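Local coordinates for uncharacterized protein (Bacteroides caccae, PDB 3NO2) that is of unknown function but folds as a six-bladed beta-propeller with similarity to the Mal s 1 allergen family, at residues N205-G209 and V210-F214. Sequence-based numbering, arbitrary orientation. Where two conformers were deposited one is given.
Sequences NDIEG and VQLFF
Ile-207 and Val-210 meet across a bend in the loop that carries the chain from strand 198-203, the last of one propeller blade, to strand 214-220, the first of the next. The two segments are continuous: 205-209 runs in extended form from Ile-207 to Glu-208, the chain turns at Gly-209, and 210-214 is extended again from Val-210 to Leu-212, with a kink at Phe-213 just before the strand. Gly-209 makes the turn with phi 125° and psi 8°, a positive phi at which glycine is at ease. A water sits inside the bend and bridges its two arms, at 2.8 Å from Ile-207 O and 2.6 Å from Val-210 O; it can donate to either carbonyl, though it has more acceptors in reach than protons. The same water also accepts a weak bond from Gly-209 N, at 3.3 Å.

Beside this bridge Ile-207, Val-210 and Leu-212 pack on strands 226-231, 246-249 and 255-259 of the next blade. Ile-207 rests on Ile-228, Ile-249 and Val-255, and Val-210 on Val-247 and Val-255, so the loop covers part of one face of that blade. The backbone is tied down as well: Glu-208 pairs with Gly-253 and Val-255, while Asn-230 bonds through its amide group to Gln-211 O and Phe-213 N. Ile-207 has two reaching branches. Its CG2, anti to the backbone N, lies 3.7 Å from Val-210 CG1, the two side chains meeting at a slant. In Val-210, chi1 of 57° sets CG1 between the backbone N and the carbonyl carbon and so carries it to that methyl. The other branch of Ile-207, CG1 to CD1, crosses the Leu-212 side chain at about a right angle and brings CD1 to 4.0 Å from Leu-212 CD1.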
loop_
_atom_site.group_PDB
_atom_site.type_symbol
_atom_site.label_atom_id
_atom_site.label_comp_id
_atom_site.label_asym_id
_atom_site.label_seq_id
_atom_site.Cartn_x
_atom_site.Cartn_y
_atom_site.Cartn_z
ATOM N N ASN A 205 -11.221 -13.330 13.209
ATOM C CA ASN A 205 -11.375 -14.565 13.990
ATOM C C ASN A 205 -10.135 -15.451 13.888
ATOM O O ASN A 205 -9.985 -16.376 14.699
ATOM C CB ASN A 205 -12.581 -15.371 13.497
ATOM C CG ASN A 205 -13.909 -14.712 13.816
ATOM O OD1 ASN A 205 -14.042 -13.970 14.795
ATOM N ND2 ASN A 205 -14.913 -14.994 12.982
ATOM N N ASP A 206 -9.269 -15.213 12.895
ATOM C CA ASP A 206 -8.042 -16.015 12.717
ATOM C C ASP A 206 -6.846 -15.397 13.425
ATOM O O ASP A 206 -5.741 -15.982 13.425
ATOM C CB ASP A 206 -7.705 -16.163 11.223
ATOM C CG ASP A 206 -8.837 -16.777 10.434
ATOM O OD1 ASP A 206 -9.136 -17.965 10.670
ATOM O OD2 ASP A 206 -9.484 -16.099 9.603
ATOM N N ILE A 207 -7.058 -14.189 13.950
ATOM C CA ILE A 207 -5.978 -13.376 14.573
ATOM C C ILE A 207 -6.353 -13.148 16.020
ATOM O O ILE A 207 -7.525 -13.073 16.362
ATOM C CB ILE A 207 -5.794 -11.993 13.857
ATOM C CG1 ILE A 207 -5.263 -12.206 12.438
ATOM C CG2 ILE A 207 -4.819 -11.088 14.669
ATOM C CD1 ILE A 207 -5.276 -10.870 11.582
ATOM N N GLU A 208 -5.355 -13.086 16.880
ATOM C CA GLU A 208 -5.583 -12.787 18.271
ATOM C C GLU A 208 -5.033 -11.403 18.572
ATOM O O GLU A 208 -3.819 -11.205 18.562
ATOM C CB GLU A 208 -4.892 -13.823 19.158
ATOM C CG GLU A 208 -5.092 -13.525 20.619
ATOM C CD GLU A 208 -4.410 -14.515 21.555
ATOM O OE1 GLU A 208 -4.588 -15.728 21.316
ATOM O OE2 GLU A 208 -3.754 -14.079 22.550
ATOM N N GLY A 209 -5.929 -10.448 18.798
ATOM C CA GLY A 209 -5.578 -9.169 19.358
ATOM C C GLY A 209 -5.961 -7.913 18.621
ATOM O O GLY A 209 -5.542 -6.807 18.975
ATOM N N VAL A 210 -6.764 -8.034 17.549
ATOM C CA VAL A 210 -7.149 -6.840 16.802
ATOM C C VAL A 210 -8.490 -7.044 16.066
ATOM O O VAL A 210 -8.697 -8.075 15.421
ATOM C CB VAL A 210 -6.053 -6.380 15.812
ATOM C CG1 VAL A 210 -5.685 -7.475 14.838
ATOM C CG2 VAL A 210 -6.444 -5.111 15.030
ATOM N N GLN A 211 -9.370 -6.073 16.179
ATOM C CA GLN A 211 -10.539 -5.971 15.291
ATOM C C GLN A 211 -10.009 -5.293 14.012
ATOM O O GLN A 211 -9.450 -4.183 14.075
ATOM C CB GLN A 211 -11.646 -5.113 15.906
ATOM C CG GLN A 211 -12.818 -4.933 14.930
ATOM C CD GLN A 211 -13.965 -4.066 15.457
ATOM O OE1 GLN A 211 -14.064 -3.800 16.686
ATOM N NE2 GLN A 211 -14.864 -3.634 14.550
ATOM N N LEU A 212 -10.215 -5.927 12.870
ATOM C CA LEU A 212 -9.820 -5.378 11.564
ATOM C C LEU A 212 -10.901 -4.473 11.026
ATOM O O LEU A 212 -12.074 -4.861 10.957
ATOM C CB LEU A 212 -9.519 -6.477 10.576
ATOM C CG LEU A 212 -8.337 -7.408 10.951
ATOM C CD1 LEU A 212 -8.204 -8.588 9.974
ATOM C CD2 LEU A 212 -7.002 -6.623 11.066
ATOM N N PHE A 213 -10.489 -3.246 10.708
ATOM C CA PHE A 213 -11.358 -2.236 10.087
ATOM C C PHE A 213 -11.126 -2.290 8.570
ATOM O O PHE A 213 -11.468 -3.300 7.963
ATOM C CB PHE A 213 -11.077 -0.892 10.746
ATOM C CG PHE A 213 -11.562 -0.844 12.173
ATOM C CD1 PHE A 213 -12.868 -0.457 12.438
ATOM C CD2 PHE A 213 -10.818 -1.295 13.213
ATOM C CE1 PHE A 213 -13.365 -0.461 13.766
ATOM C CE2 PHE A 213 -11.318 -1.287 14.509
ATOM C CZ PHE A 213 -12.557 -0.881 14.772
ATOM N N PHE A 214 -10.493 -1.278 7.965
ATOM C CA PHE A 214 -10.162 -1.366 6.537
ATOM C C PHE A 214 -8.775 -1.956 6.473
ATOM O O PHE A 214 -7.805 -1.346 6.943
ATOM C CB PHE A 214 -10.205 0.045 5.929
ATOM C CG PHE A 214 -9.858 0.125 4.467
ATOM C CD1 PHE A 214 -8.545 0.039 4.059
ATOM C CD2 PHE A 214 -10.856 0.291 3.521
ATOM C CE1 PHE A 214 -8.232 0.102 2.716
ATOM C CE2 PHE A 214 -10.545 0.383 2.188
ATOM C CZ PHE A 214 -9.261 0.276 1.761
HETATM O O HOH W 1 -8.448 -10.400 16.608
#